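Local coordinates for peptide chain release factor 2 (Thermus thermophilus, PDB 2IHR), which directs translation termination at UGA and UAA stop codons, its GGQ motif entering the ribosomal peptidyl-transferase centre to release the finished peptide, at residues H111-A116 with K172-G178; L137-T141 with V336-L341; V210-V214 with A281-E285. All coordinates share one frame; numbering follows the deposited sequence.

How the contacts relate
The three contacts differ in burial and in chemistry. Contact 2 is the buried one: thioether, leucine and tyrosine carbons join helix 127-145 to the helix-ending loop 336-341, with no hydrogen bond across. Contacts 1 and 3 are partly buried and share the central mixed sheet, in which strands 115-122 and 201-213 are neighbours; they touch where N115 O lies 3.1 Å from E213 N, probably a hydrogen bond. Contact 1 is chiefly backbone bonding between two turns, whereas contact 3 sets carbons at the end of an inner strand, 201-213, and the loop after it against helix 268-294. Centres of contacts 1 and 3 are about 11 Å apart, those of contacts 2 and 3 about 23 Å.

Contact 1 of 3, residues H111-A116 with K172-G178; sequences HAEKNA and KGENAYG
At the edge of the Y177 ring lie A112 N, in the ring plane and 4.0 Å from CD2, and A116 CB, near that plane, while the carbonyl oxygens of H111 and K114 approach obliquely. V210 and P212 of strand 201-213 add to the packing round this tyrosine. The imidazole of H111, in turn, has K114 CD in plane at its edge. Two beta turns pack together, a type I turn H111-K114 leading into strand 115-122 of the mixed sheet and a type II turn G173-A176 leading into helix 176-180. The first turn lends carbonyls to the start of the helix: Y177 N bonds to K114 O at 2.8 Å, and N175 N to E113 O at 3.0 Å. Y177 is turned with CG opposite its backbone N (chi1 -180°), which brings CD2 of the ring near H111 O. A116 CB packs on A176 CB at 4.0 Å. The N115 amide lies alongside the backbone of K172 and G173, with OD1 3.2 Å from K172 CB and ND2 near G173 O at too poor an angle for a hydrogen bond; the ammonium of K172 is bridged to E152 and that of K114 to D215. N175 occupies the N-cap position without a side-chain cap; instead its ND2 reaches E174 OE2 at 3.1 Å, within the amide plane and on the anti lone pair.

Contact 2 of 3, residues L137-T141 with V336-L341; sequences LRMYT and VLDGDL
M139 and Y140 of helix 127-145 supply the apolar side of this contact, against V336, L337 and L341. Three aliphatic branches pack against the sulfur of M139: L337 CD2 at 4.0 Å, with V336 CG1 and L341 CD2 each at 4.1 Å. The methionine chain runs out fully extended through its first two torsions (180° and 177°), driving SD among those branches, and then bends at chi3, so that the CE methyl lies over one face of the Y140 ring, 3.4 Å above its plane and offset toward the rim. L341 CD1 meets the same ring obliquely, 3.9 Å from Y140 CE1, the two side chains crossing at about a right angle. Y314 of strand 312-315 also packs on M139 and V336.

Polar groups take part without bonding across. M139 CG rides 3.5 Å from V336 O, and the backbone of M139 passes close to L337 O and to G339. The polar ends of this region find partners elsewhere: Y140 OH bonds to E183, while D338 is bridged to R142 of helix 127-145 and R146 just after it, supplementing the apolar contact with charge pairs.

What presents these groups is the end of helix 333-336. G339, at positive phi, is the C-prime residue of a Schellman motif; its N returns to V336 O at 3.1 Å. The methionine thus packs against the characteristic C-terminal Schellman turn of a helix.

Contact 3 of 3, residues V210-V214 with A281-E285; sequences VIPEV and ARLYE
I211 of strand 201-213 and V214 in the loop that follows meet R282, E285 and Y284 on the helix side, with A281 between them. I211 is the broadest participant: its CG2 lies 3.7 Å from E285 CG, and its CD1 reaches R282 CG at 3.8 Å, so the two branches of one isoleucine touch residues three apart, nearly one helical turn. This follows from the first torsion (chi1 68°), which places CG1 between the backbone N and carbonyl carbon and leaves CG2 beside the N. At the other end, V214 CG1 stands 3.6 Å from Y284 CE2, approaching the ring obliquely. A281 CB lies 3.9 Å from P212 O.

Strand 210-213 and helix 281-285 make an angle of 117° between their directions, with axes 8.3 Å apart at closest approach. Near A281 the backbones approach each other, its CA being 5.8 Å from E213 CA.

Farther out, the strand is held in the mixed sheet by backbone bonds of I211 to I117 and E213 to N115, and I117 also packs on A281. H111 lies against P212 and V214. On the helix side, R282 and L283 rest on I258 of strand 258-262, and the E285 carboxylate is bridged to R288 one turn ahead.

The helix belongs to the RF-1 family region that carries the GGQ motif, so the contact joins that part to the central sheet. Between these two segments the contact is van der Waals, of aliphatic groups, one ring and two backbone carbonyls, those of P212 and A281. Cohesion here therefore rests on apolar contact and shape: R282 and E285 offer the strand their aliphatic stems, while the E285 carboxylate is engaged by R288.

Contact 1 of 3, residues H111-A116 with K172-G178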
loop_
_atom_site.group_PDB
_atom_site.type_symbol
_atom_site.label_atom_id
_atom_site.label_comp_id
_atom_site.label_asym_id
_atom_site.label_seq_id
_atom_site.Cartn_x
_atom_site.Cartn_y
_atom_site.Cartn_z
ATOM N N HIS A 111 -3.397 -9.131 -1.056
ATOM C CA HIS A 111 -3.903 -8.259 -0.002
ATOM C C HIS A 111 -4.112 -6.756 -0.199
ATOM O O HIS A 111 -4.278 -6.024 0.781
ATOM C CB HIS A 111 -3.053 -8.484 1.236
ATOM C CG HIS A 111 -2.848 -9.932 1.568
ATOM N ND1 HIS A 111 -1.767 -10.668 1.114
ATOM C CD2 HIS A 111 -3.594 -10.779 2.314
ATOM C CE1 HIS A 111 -1.862 -11.903 1.573
ATOM N NE2 HIS A 111 -2.959 -11.996 2.301
ATOM N N ALA A 112 -4.088 -6.318 -1.452
ATOM C CA ALA A 112 -4.293 -4.946 -1.846
ATOM C C ALA A 112 -5.408 -4.300 -1.021
ATOM O O ALA A 112 -5.381 -3.103 -0.714
ATOM C CB ALA A 112 -4.661 -4.925 -3.294
ATOM N N GLU A 113 -6.390 -5.115 -0.681
ATOM C CA GLU A 113 -7.550 -4.718 0.098
ATOM C C GLU A 113 -7.247 -4.416 1.584
ATOM O O GLU A 113 -7.875 -3.550 2.219
ATOM C CB GLU A 113 -8.530 -5.868 0.001
ATOM C CG GLU A 113 -7.764 -7.190 -0.068
ATOM C CD GLU A 113 -8.575 -8.369 0.398
ATOM O OE1 GLU A 113 -9.603 -8.140 1.079
ATOM O OE2 GLU A 113 -8.178 -9.520 0.101
ATOM N N LYS A 114 -6.290 -5.147 2.140
ATOM C CA LYS A 114 -5.943 -5.004 3.550
ATOM C C LYS A 114 -5.353 -3.682 4.018
ATOM O O LYS A 114 -4.792 -2.910 3.241
ATOM C CB LYS A 114 -5.011 -6.154 3.984
ATOM C CG LYS A 114 -5.718 -7.305 4.732
ATOM C CD LYS A 114 -6.229 -8.412 3.795
ATOM C CE LYS A 114 -7.016 -9.495 4.549
ATOM N NZ LYS A 114 -7.088 -10.793 3.799
ATOM N N ASN A 115 -5.484 -3.428 5.310
ATOM C CA ASN A 115 -4.921 -2.226 5.873
ATOM C C ASN A 115 -3.428 -2.325 5.751
ATOM O O ASN A 115 -2.898 -3.396 5.452
ATOM C CB ASN A 115 -5.364 -2.066 7.301
ATOM C CG ASN A 115 -6.846 -1.873 7.386
ATOM O OD1 ASN A 115 -7.393 -1.643 8.453
ATOM N ND2 ASN A 115 -7.518 -1.966 6.235
ATOM N N ALA A 116 -2.745 -1.209 5.974
ATOM C CA ALA A 116 -1.315 -1.180 5.785
ATOM C C ALA A 116 -0.459 -0.827 6.991
ATOM O O ALA A 116 -0.848 -0.019 7.864
ATOM C CB ALA A 116 -1.019 -0.244 4.632
ATOM N N LYS A 172 -5.579 2.362 8.348
ATOM C CA LYS A 172 -6.802 1.583 8.195
ATOM C C LYS A 172 -7.825 2.182 7.229
ATOM O O LYS A 172 -8.302 3.303 7.407
ATOM C CB LYS A 172 -7.417 1.393 9.578
ATOM C CG LYS A 172 -6.436 0.892 10.653
ATOM C CD LYS A 172 -7.098 0.981 11.997
ATOM C CE LYS A 172 -6.477 0.020 12.984
ATOM N NZ LYS A 172 -7.386 -0.260 14.155
ATOM N N GLY A 173 -8.153 1.406 6.203
ATOM C CA GLY A 173 -9.094 1.835 5.185
ATOM C C GLY A 173 -8.987 0.853 4.029
ATOM O O GLY A 173 -8.023 0.085 3.940
ATOM N N GLU A 174 -9.976 0.881 3.136
ATOM C CA GLU A 174 -10.015 -0.022 1.997
ATOM C C GLU A 174 -8.835 0.182 1.073
ATOM O O GLU A 174 -8.561 1.293 0.629
ATOM C CB GLU A 174 -11.356 0.135 1.251
ATOM C CG GLU A 174 -11.295 0.422 -0.247
ATOM C CD GLU A 174 -10.882 1.849 -0.561
ATOM O OE1 GLU A 174 -11.368 2.771 0.130
ATOM O OE2 GLU A 174 -10.083 2.051 -1.504
ATOM N N ASN A 175 -8.108 -0.897 0.814
ATOM C CA ASN A 175 -6.964 -0.828 -0.079
ATOM C C ASN A 175 -5.857 0.066 0.405
ATOM O O ASN A 175 -5.167 0.676 -0.413
ATOM C CB ASN A 175 -7.390 -0.325 -1.440
ATOM C CG ASN A 175 -8.311 -1.273 -2.134
ATOM O OD1 ASN A 175 -7.961 -2.443 -2.361
ATOM N ND2 ASN A 175 -9.494 -0.787 -2.489
ATOM N N ALA A 176 -5.703 0.163 1.724
ATOM C CA ALA A 176 -4.640 0.969 2.286
ATOM C C ALA A 176 -3.338 0.330 1.777
ATOM O O ALA A 176 -2.537 0.986 1.119
ATOM C CB ALA A 176 -4.716 0.936 3.793
ATOM N N TYR A 177 -3.145 -0.960 2.042
ATOM C CA TYR A 177 -1.955 -1.650 1.578
ATOM C C TYR A 177 -1.689 -1.450 0.086
ATOM O O TYR A 177 -0.634 -0.953 -0.328
ATOM C CB TYR A 177 -2.073 -3.133 1.819
ATOM C CG TYR A 177 -0.828 -3.817 1.341
ATOM C CD1 TYR A 177 0.407 -3.445 1.858
ATOM C CD2 TYR A 177 -0.857 -4.733 0.282
ATOM C CE1 TYR A 177 1.591 -3.950 1.327
ATOM C CE2 TYR A 177 0.332 -5.240 -0.259
ATOM C CZ TYR A 177 1.543 -4.831 0.269
ATOM O OH TYR A 177 2.725 -5.227 -0.288
ATOM N N GLY A 178 -2.640 -1.875 -0.731
ATOM C CA GLY A 178 -2.494 -1.721 -2.174
ATOM C C GLY A 178 -1.992 -0.361 -2.654
ATOM O O GLY A 178 -0.981 -0.278 -3.362
#

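Contact 2 of 3, residues L137-T141 with V336-L341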
loop_
_atom_site.group_PDB
_atom_site.type_symbol
_atom_site.label_atom_id
_atom_site.label_comp_id
_atom_site.label_asym_id
_atom_site.label_seq_id
_atom_site.Cartn_x
_atom_site.Cartn_y
_atom_site.Cartn_z
ATOM N N LEU A 137 6.774 10.970 7.077
ATOM C CA LEU A 137 5.732 10.555 8.040
ATOM C C LEU A 137 4.529 11.495 7.953
ATOM O O LEU A 137 3.391 11.068 7.965
ATOM C CB LEU A 137 6.248 10.613 9.494
ATOM C CG LEU A 137 5.666 9.688 10.623
ATOM C CD1 LEU A 137 5.617 10.453 11.933
ATOM C CD2 LEU A 137 4.315 9.148 10.290
ATOM N N ARG A 138 4.810 12.788 7.902
ATOM C CA ARG A 138 3.792 13.811 7.784
ATOM C C ARG A 138 3.120 13.635 6.392
ATOM O O ARG A 138 1.878 13.764 6.226
ATOM C CB ARG A 138 4.490 15.154 7.891
ATOM C CG ARG A 138 3.721 16.259 8.587
ATOM C CD ARG A 138 4.429 16.635 9.878
ATOM N NE ARG A 138 5.764 17.144 9.604
ATOM C CZ ARG A 138 6.618 17.569 10.528
ATOM N NH1 ARG A 138 6.287 17.554 11.820
ATOM N NH2 ARG A 138 7.810 18.009 10.150
ATOM N N MET A 139 3.936 13.318 5.384
ATOM C CA MET A 139 3.384 13.149 4.070
ATOM C C MET A 139 2.385 12.028 4.063
ATOM O O MET A 139 1.251 12.205 3.624
ATOM C CB MET A 139 4.473 12.870 3.071
ATOM C CG MET A 139 4.023 12.665 1.635
ATOM S SD MET A 139 5.430 12.411 0.519
ATOM C CE MET A 139 5.722 10.847 0.829
ATOM N N TYR A 140 2.785 10.863 4.542
ATOM C CA TYR A 140 1.866 9.725 4.559
ATOM C C TYR A 140 0.704 9.924 5.543
ATOM O O TYR A 140 -0.384 9.407 5.358
ATOM C CB TYR A 140 2.654 8.450 4.893
ATOM C CG TYR A 140 3.616 8.066 3.803
ATOM C CD1 TYR A 140 3.167 7.847 2.522
ATOM C CD2 TYR A 140 4.989 7.999 4.034
ATOM C CE1 TYR A 140 4.032 7.597 1.489
ATOM C CE2 TYR A 140 5.880 7.723 2.992
ATOM C CZ TYR A 140 5.393 7.537 1.720
ATOM O OH TYR A 140 6.252 7.358 0.645
ATOM N N THR A 141 0.928 10.689 6.597
ATOM C CA THR A 141 -0.139 10.900 7.550
ATOM C C THR A 141 -1.145 11.817 6.879
ATOM O O THR A 141 -2.332 11.573 6.943
ATOM C CB THR A 141 0.400 11.518 8.846
ATOM O OG1 THR A 141 1.133 10.523 9.565
ATOM C CG2 THR A 141 -0.715 11.948 9.724
ATOM N N VAL A 336 2.863 17.406 -3.016
ATOM C CA VAL A 336 3.196 15.989 -2.898
ATOM C C VAL A 336 3.434 15.803 -1.420
ATOM O O VAL A 336 2.904 14.879 -0.769
ATOM C CB VAL A 336 4.554 15.654 -3.654
ATOM C CG1 VAL A 336 5.139 14.341 -3.137
ATOM C CG2 VAL A 336 4.340 15.538 -5.117
ATOM N N LEU A 337 4.256 16.707 -0.893
ATOM C CA LEU A 337 4.644 16.606 0.490
ATOM C C LEU A 337 3.539 16.830 1.516
ATOM O O LEU A 337 3.725 16.592 2.713
ATOM C CB LEU A 337 5.850 17.522 0.738
ATOM C CG LEU A 337 7.257 16.910 0.379
ATOM C CD1 LEU A 337 8.332 17.903 0.611
ATOM C CD2 LEU A 337 7.554 15.727 1.234
ATOM N N ASP A 338 2.365 17.216 1.055
ATOM C CA ASP A 338 1.303 17.475 1.966
ATOM C C ASP A 338 0.169 16.441 1.836
ATOM O O ASP A 338 -0.933 16.616 2.370
ATOM C CB ASP A 338 0.871 18.901 1.682
ATOM C CG ASP A 338 -0.329 19.325 2.464
ATOM O OD1 ASP A 338 -0.290 19.448 3.717
ATOM O OD2 ASP A 338 -1.311 19.537 1.767
ATOM N N GLY A 339 0.453 15.360 1.110
ATOM C CA GLY A 339 -0.495 14.299 0.960
ATOM C C GLY A 339 -0.950 13.987 -0.446
ATOM O O GLY A 339 -1.332 12.837 -0.769
ATOM N N ASP A 340 -0.937 14.979 -1.320
ATOM C CA ASP A 340 -1.439 14.706 -2.662
ATOM C C ASP A 340 -0.536 13.706 -3.433
ATOM O O ASP A 340 0.335 14.109 -4.226
ATOM C CB ASP A 340 -1.590 16.055 -3.358
ATOM C CG ASP A 340 -1.885 15.947 -4.850
ATOM O OD1 ASP A 340 -2.580 14.962 -5.274
ATOM O OD2 ASP A 340 -1.422 16.878 -5.582
ATOM N N LEU A 341 -0.789 12.409 -3.235
ATOM C CA LEU A 341 -0.002 11.343 -3.859
ATOM C C LEU A 341 -0.608 10.478 -4.962
ATOM O O LEU A 341 0.112 9.730 -5.665
ATOM C CB LEU A 341 0.434 10.366 -2.780
ATOM C CG LEU A 341 1.209 10.895 -1.604
ATOM C CD1 LEU A 341 1.490 9.736 -0.594
ATOM C CD2 LEU A 341 2.425 11.582 -2.140
#

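Contact 3 of 3, residues V210-V214 with A281-E285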
loop_
_atom_site.group_PDB
_atom_site.type_symbol
_atom_site.label_atom_id
_atom_site.label_comp_id
_atom_site.label_asym_id
_atom_site.label_seq_id
_atom_site.Cartn_x
_atom_site.Cartn_y
_atom_site.Cartn_z
ATOM N N VAL A 210 6.249 -1.109 3.537
ATOM C CA VAL A 210 4.827 -1.360 3.587
ATOM C C VAL A 210 4.569 -2.857 3.346
ATOM O O VAL A 210 5.010 -3.409 2.332
ATOM C CB VAL A 210 4.070 -0.572 2.461
ATOM C CG1 VAL A 210 2.555 -0.455 2.787
ATOM C CG2 VAL A 210 4.686 0.781 2.298
ATOM N N ILE A 211 3.862 -3.499 4.282
ATOM C CA ILE A 211 3.465 -4.911 4.193
ATOM C C ILE A 211 1.979 -4.929 4.613
ATOM O O ILE A 211 1.504 -4.015 5.279
ATOM C CB ILE A 211 4.259 -5.755 5.165
ATOM C CG1 ILE A 211 3.832 -5.386 6.590
ATOM C CG2 ILE A 211 5.781 -5.598 4.886
ATOM C CD1 ILE A 211 4.614 -6.039 7.656
ATOM N N PRO A 212 1.217 -5.958 4.246
ATOM C CA PRO A 212 -0.185 -5.840 4.705
ATOM C C PRO A 212 -0.569 -6.494 6.031
ATOM O O PRO A 212 -0.035 -7.568 6.367
ATOM C CB PRO A 212 -0.979 -6.466 3.563
ATOM C CG PRO A 212 -0.083 -7.588 3.128
ATOM C CD PRO A 212 1.358 -6.984 3.191
ATOM N N GLU A 213 -1.484 -5.839 6.770
ATOM C CA GLU A 213 -2.033 -6.391 8.020
ATOM C C GLU A 213 -3.158 -7.338 7.589
ATOM O O GLU A 213 -4.304 -6.929 7.324
ATOM C CB GLU A 213 -2.638 -5.334 8.944
ATOM C CG GLU A 213 -3.904 -5.862 9.649
ATOM C CD GLU A 213 -4.392 -4.985 10.782
ATOM O OE1 GLU A 213 -5.362 -4.196 10.583
ATOM O OE2 GLU A 213 -3.789 -5.102 11.879
ATOM N N VAL A 214 -2.797 -8.611 7.517
ATOM C CA VAL A 214 -3.667 -9.708 7.120
ATOM C C VAL A 214 -4.725 -10.138 8.153
ATOM O O VAL A 214 -4.930 -9.480 9.192
ATOM C CB VAL A 214 -2.805 -10.896 6.782
ATOM C CG1 VAL A 214 -1.817 -10.533 5.657
ATOM C CG2 VAL A 214 -2.043 -11.280 8.003
ATOM N N ALA A 281 2.077 -10.287 11.366
ATOM C CA ALA A 281 2.125 -9.860 9.967
ATOM C C ALA A 281 3.529 -9.721 9.371
ATOM O O ALA A 281 3.709 -9.830 8.160
ATOM C CB ALA A 281 1.409 -8.577 9.838
ATOM N N ARG A 282 4.514 -9.451 10.216
ATOM C CA ARG A 282 5.885 -9.326 9.753
ATOM C C ARG A 282 6.501 -10.704 9.511
ATOM O O ARG A 282 7.353 -10.881 8.646
ATOM C CB ARG A 282 6.697 -8.555 10.777
ATOM C CG ARG A 282 6.317 -7.089 10.868
ATOM C CD ARG A 282 7.300 -6.337 11.715
ATOM N NE ARG A 282 8.614 -6.652 11.205
ATOM C CZ ARG A 282 9.751 -6.386 11.831
ATOM N NH1 ARG A 282 9.781 -5.783 13.021
ATOM N NH2 ARG A 282 10.875 -6.732 11.230
ATOM N N LEU A 283 6.057 -11.677 10.300
ATOM C CA LEU A 283 6.525 -13.044 10.173
ATOM C C LEU A 283 5.895 -13.582 8.901
ATOM O O LEU A 283 6.540 -14.264 8.109
ATOM C CB LEU A 283 6.062 -13.848 11.382
ATOM C CG LEU A 283 6.730 -13.461 12.706
ATOM C CD1 LEU A 283 5.963 -14.019 13.906
ATOM C CD2 LEU A 283 8.171 -13.973 12.663
ATOM N N TYR A 284 4.622 -13.262 8.717
ATOM C CA TYR A 284 3.877 -13.669 7.536
ATOM C C TYR A 284 4.576 -13.171 6.264
ATOM O O TYR A 284 4.544 -13.804 5.207
ATOM C CB TYR A 284 2.486 -13.057 7.588
ATOM C CG TYR A 284 1.646 -13.432 6.406
ATOM C CD1 TYR A 284 1.082 -14.706 6.299
ATOM C CD2 TYR A 284 1.405 -12.527 5.391
ATOM C CE1 TYR A 284 0.286 -15.063 5.203
ATOM C CE2 TYR A 284 0.610 -12.877 4.283
ATOM C CZ TYR A 284 0.055 -14.140 4.209
ATOM O OH TYR A 284 -0.770 -14.449 3.177
ATOM N N GLU A 285 5.172 -11.994 6.396
ATOM C CA GLU A 285 5.888 -11.338 5.331
ATOM C C GLU A 285 7.227 -12.034 5.224
ATOM O O GLU A 285 7.672 -12.323 4.119
ATOM C CB GLU A 285 6.049 -9.847 5.670
ATOM C CG GLU A 285 7.056 -9.049 4.826
ATOM C CD GLU A 285 6.755 -9.050 3.333
ATOM O OE1 GLU A 285 5.640 -9.490 2.947
ATOM O OE2 GLU A 285 7.641 -8.603 2.558
#